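Local coordinates for protein putative triphosphoribosyl-dephospho-coA synthase (Archaeoglobus fulgidus DSM 4304, PDB 3H9P) that is of unknown function but may bind ATP and make triphosphoribosyl-dephospho-CoA, at residues Arg34-Glu46 against Leu87-Ala101. Residues are numbered along the deposited sequence; the frame is centred on the assembly and turned at random.
Sequences RIIGEGVLRAVKE and LRRTDFRDSLSVLEA
D94 reaches across to the first turn of helix 36-46 and takes the amide of G37 on OD1 (G37 N to D94 OD1, 2.9 Å), on the anti side of that oxygen and 22° out of the carboxylate plane. A water donating to D94 OD1 lies a weak bond from E38 N, so two early amides of this helix lead to one carboxylate oxygen. D94 OD2 accepts D91 N at 2.9 Å, closing the capping box that starts helix 92-105; D91 OD1 returns weaker bonds to the amides of R93 and D94. Farther along, S97 OG donates to E38 OE2 at 3.1 Å, and E38 OE1 holds a long salt bridge with R42. At the far end K45 NZ and E100 OE2 stand 4.1 Å apart, too far for a salt bridge, with a water joining them.

Apolar contacts follow the same line. With no side chain on G37, the backbones close to 3.9 Å between G37 CA and D94 CA, and S97 CB sits against the G37 carbonyl carbon. A101 CB fits among V40, L41 and V44; L41 CG, anti to its N (chi1 177°), carries CD1 over the A101 backbone, 3.8 Å from A101 N, and CD2 beside the E100 carboxylate. The I36 and T90 side chains cross at about a right angle, I36 CG1 against T90 CG2, and L133 of helix 133-138 touches both I36 and L87.

The axes of helix segments 36-46 and 92-101 run nearly parallel, 13° apart and 7.5 Å at closest approach. D94 thus serves the starts of both helices, one carboxylate oxygen each, and its negative charge would suit their partly positive N-terminal ends.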
# COMPACT_ATOMS: atom_id res chain seq x y z
N ARG A 34 22.25 6.66 18.24
CA ARG A 34 21.93 5.42 17.50
C ARG A 34 20.43 5.12 17.54
O ARG A 34 20.00 3.98 17.53
CB ARG A 34 22.71 4.21 18.08
CG ARG A 34 24.12 4.48 18.49
CD ARG A 34 25.08 4.32 17.36
NE ARG A 34 26.48 4.51 17.76
CZ ARG A 34 27.54 4.05 17.09
NH1 ARG A 34 27.39 3.34 15.96
NH2 ARG A 34 28.76 4.28 17.55
N ILE A 35 19.65 6.18 17.59
CA ILE A 35 18.22 6.18 17.78
C ILE A 35 17.55 6.21 16.41
O ILE A 35 17.47 7.27 15.82
CB ILE A 35 17.89 7.54 18.41
CG1 ILE A 35 18.96 8.57 17.86
CG2 ILE A 35 17.84 7.44 19.94
CD1 ILE A 35 18.46 9.96 17.42
N ILE A 36 17.02 5.11 15.89
CA ILE A 36 16.56 5.15 14.49
C ILE A 36 15.32 6.03 14.27
O ILE A 36 15.38 7.00 13.52
CB ILE A 36 16.37 3.74 13.85
CG1 ILE A 36 17.63 2.86 13.97
CG2 ILE A 36 15.87 3.86 12.35
CD1 ILE A 36 18.88 3.46 13.47
N GLY A 37 14.21 5.66 14.92
CA GLY A 37 12.92 6.34 14.82
C GLY A 37 13.01 7.84 15.06
O GLY A 37 12.65 8.65 14.19
N GLU A 38 13.48 8.19 16.25
CA GLU A 38 13.70 9.58 16.63
C GLU A 38 14.53 10.30 15.60
O GLU A 38 14.25 11.44 15.25
CB GLU A 38 14.42 9.67 17.98
CG GLU A 38 13.53 9.85 19.15
CD GLU A 38 12.35 10.76 18.83
OE1 GLU A 38 12.58 11.98 18.61
OE2 GLU A 38 11.20 10.24 18.78
N GLY A 39 15.57 9.62 15.13
CA GLY A 39 16.47 10.15 14.11
C GLY A 39 15.78 10.56 12.82
O GLY A 39 16.01 11.67 12.31
N VAL A 40 14.94 9.66 12.31
CA VAL A 40 14.21 9.92 11.06
C VAL A 40 13.30 11.09 11.31
O VAL A 40 13.31 12.02 10.54
CB VAL A 40 13.39 8.68 10.59
CG1 VAL A 40 12.56 8.98 9.31
CG2 VAL A 40 14.29 7.48 10.41
N LEU A 41 12.60 11.08 12.44
CA LEU A 41 11.67 12.14 12.79
C LEU A 41 12.31 13.54 12.95
O LEU A 41 11.76 14.54 12.48
CB LEU A 41 10.83 11.75 14.02
CG LEU A 41 9.83 12.77 14.57
CD1 LEU A 41 8.69 13.00 13.61
CD2 LEU A 41 9.28 12.36 15.95
N ARG A 42 13.46 13.59 13.61
CA ARG A 42 14.25 14.81 13.75
C ARG A 42 14.76 15.27 12.39
O ARG A 42 14.63 16.46 12.04
CB ARG A 42 15.41 14.58 14.71
CG ARG A 42 15.04 15.00 16.16
CD ARG A 42 15.57 14.08 17.26
NE ARG A 42 14.95 14.40 18.54
CZ ARG A 42 15.43 15.26 19.45
NH1 ARG A 42 16.57 15.90 19.23
NH2 ARG A 42 14.77 15.47 20.58
N ALA A 43 15.31 14.35 11.62
CA ALA A 43 15.80 14.70 10.29
C ALA A 43 14.70 15.36 9.51
O ALA A 43 14.92 16.38 8.87
CB ALA A 43 16.37 13.47 9.53
N VAL A 44 13.51 14.78 9.58
CA VAL A 44 12.39 15.28 8.79
C VAL A 44 11.95 16.65 9.28
O VAL A 44 11.76 17.56 8.48
CB VAL A 44 11.17 14.30 8.78
CG1 VAL A 44 9.94 14.95 8.18
CG2 VAL A 44 11.52 13.03 8.04
N LYS A 45 11.78 16.79 10.59
CA LYS A 45 11.39 18.09 11.13
C LYS A 45 12.47 19.12 10.78
O LYS A 45 12.15 20.24 10.38
CB LYS A 45 11.18 18.02 12.63
CG LYS A 45 9.94 17.25 13.05
CD LYS A 45 9.76 17.29 14.55
CE LYS A 45 8.57 16.50 15.01
NZ LYS A 45 8.19 16.87 16.40
N GLU A 46 13.73 18.73 10.85
CA GLU A 46 14.81 19.69 10.70
C GLU A 46 14.91 20.28 9.31
O GLU A 46 14.85 21.49 9.14
CB GLU A 46 16.16 19.11 11.12
CG GLU A 46 16.49 19.42 12.55
CD GLU A 46 17.87 18.97 12.98
OE1 GLU A 46 18.81 18.91 12.13
OE2 GLU A 46 18.01 18.69 14.20
N LEU A 87 18.41 -2.34 13.07
CA LEU A 87 16.98 -2.26 12.70
C LEU A 87 16.14 -3.35 13.37
O LEU A 87 15.01 -3.11 13.81
CB LEU A 87 16.82 -2.33 11.17
CG LEU A 87 17.11 -1.02 10.45
CD1 LEU A 87 17.43 -1.28 8.96
CD2 LEU A 87 15.98 -0.01 10.60
N ARG A 88 16.72 -4.55 13.44
CA ARG A 88 16.10 -5.68 14.11
C ARG A 88 16.01 -5.43 15.62
O ARG A 88 15.15 -5.98 16.28
CB ARG A 88 16.90 -6.97 13.89
CG ARG A 88 17.11 -7.44 12.47
CD ARG A 88 18.04 -8.69 12.47
NE ARG A 88 18.03 -9.38 11.18
CZ ARG A 88 19.08 -9.59 10.37
NH1 ARG A 88 20.30 -9.20 10.73
NH2 ARG A 88 18.90 -10.21 9.20
N ARG A 89 16.89 -4.62 16.19
CA ARG A 89 16.83 -4.41 17.64
C ARG A 89 16.02 -3.16 17.99
O ARG A 89 16.04 -2.72 19.14
CB ARG A 89 18.23 -4.30 18.26
CG ARG A 89 19.03 -5.58 18.30
CD ARG A 89 20.52 -5.30 18.41
NE ARG A 89 21.27 -6.49 18.00
CZ ARG A 89 21.60 -7.49 18.81
NH1 ARG A 89 21.30 -7.45 20.11
NH2 ARG A 89 22.26 -8.55 18.33
N THR A 90 15.35 -2.56 17.01
CA THR A 90 14.50 -1.39 17.28
C THR A 90 13.29 -1.89 18.05
O THR A 90 13.16 -3.09 18.24
CB THR A 90 13.99 -0.71 15.99
OG1 THR A 90 13.37 -1.70 15.15
CG2 THR A 90 15.15 -0.02 15.24
N ASP A 91 12.43 -0.99 18.51
CA ASP A 91 11.14 -1.42 19.09
C ASP A 91 9.98 -0.65 18.43
O ASP A 91 10.19 0.06 17.42
CB ASP A 91 11.16 -1.29 20.61
CG ASP A 91 11.18 0.14 21.06
OD1 ASP A 91 11.07 1.04 20.20
OD2 ASP A 91 11.32 0.38 22.28
N PHE A 92 8.77 -0.78 18.97
CA PHE A 92 7.55 -0.24 18.33
C PHE A 92 7.54 1.27 18.34
O PHE A 92 6.96 1.90 17.45
CB PHE A 92 6.25 -0.81 18.93
CG PHE A 92 5.91 -0.27 20.30
CD1 PHE A 92 6.24 -0.99 21.44
CD2 PHE A 92 5.27 0.95 20.46
CE1 PHE A 92 5.93 -0.50 22.72
CE2 PHE A 92 4.96 1.44 21.72
CZ PHE A 92 5.29 0.71 22.86
N ARG A 93 8.20 1.86 19.32
CA ARG A 93 8.32 3.31 19.35
C ARG A 93 9.08 3.84 18.15
O ARG A 93 8.79 4.94 17.67
CB ARG A 93 8.98 3.75 20.63
CG ARG A 93 8.22 3.34 21.87
CD ARG A 93 8.58 4.22 23.01
NE ARG A 93 7.57 4.17 24.05
CZ ARG A 93 7.61 4.88 25.17
NH1 ARG A 93 8.65 5.70 25.40
NH2 ARG A 93 6.64 4.76 26.07
N ASP A 94 10.02 3.06 17.62
CA ASP A 94 10.71 3.49 16.39
C ASP A 94 9.77 3.53 15.19
O ASP A 94 9.82 4.44 14.36
CB ASP A 94 11.90 2.59 16.08
CG ASP A 94 13.00 2.73 17.09
OD1 ASP A 94 13.60 3.84 17.08
OD2 ASP A 94 13.22 1.77 17.91
N SER A 95 8.92 2.53 15.11
CA SER A 95 7.85 2.48 14.12
C SER A 95 6.91 3.67 14.19
O SER A 95 6.58 4.25 13.16
CB SER A 95 7.05 1.21 14.33
OG SER A 95 7.79 0.15 13.81
N LEU A 96 6.52 4.02 15.41
CA LEU A 96 5.61 5.12 15.69
C LEU A 96 6.24 6.47 15.29
O LEU A 96 5.59 7.30 14.64
CB LEU A 96 5.20 5.11 17.19
CG LEU A 96 4.25 3.99 17.65
CD1 LEU A 96 3.93 4.03 19.17
CD2 LEU A 96 2.94 4.02 16.86
N SER A 97 7.50 6.69 15.69
CA SER A 97 8.25 7.85 15.22
C SER A 97 8.35 7.86 13.70
O SER A 97 8.13 8.89 13.07
CB SER A 97 9.66 7.82 15.79
OG SER A 97 9.62 8.06 17.17
N VAL A 98 8.66 6.72 13.11
CA VAL A 98 8.77 6.74 11.67
C VAL A 98 7.43 7.11 11.02
O VAL A 98 7.41 7.93 10.08
CB VAL A 98 9.36 5.43 11.14
CG1 VAL A 98 9.21 5.32 9.62
CG2 VAL A 98 10.84 5.35 11.52
N LEU A 99 6.34 6.53 11.52
CA LEU A 99 4.99 6.83 11.06
C LEU A 99 4.60 8.31 11.21
O LEU A 99 4.10 8.93 10.27
CB LEU A 99 3.98 5.91 11.76
CG LEU A 99 2.53 5.92 11.28
CD1 LEU A 99 2.43 5.82 9.75
CD2 LEU A 99 1.77 4.76 11.92
N GLU A 100 4.86 8.89 12.38
CA GLU A 100 4.72 10.33 12.55
C GLU A 100 5.60 11.15 11.59
O GLU A 100 5.16 12.17 11.07
CB GLU A 100 5.02 10.71 13.99
CG GLU A 100 4.84 12.20 14.26
CD GLU A 100 5.31 12.61 15.62
OE1 GLU A 100 5.45 11.71 16.48
OE2 GLU A 100 5.53 13.83 15.83
N ALA A 101 6.82 10.70 11.31
CA ALA A 101 7.70 11.40 10.35
C ALA A 101 7.10 11.40 8.94
O ALA A 101 7.20 12.40 8.19
CB ALA A 101 9.14 10.78 10.35
O HOH W 1 12.34 6.02 18.36
O HOH W 2 6.89 14.32 17.99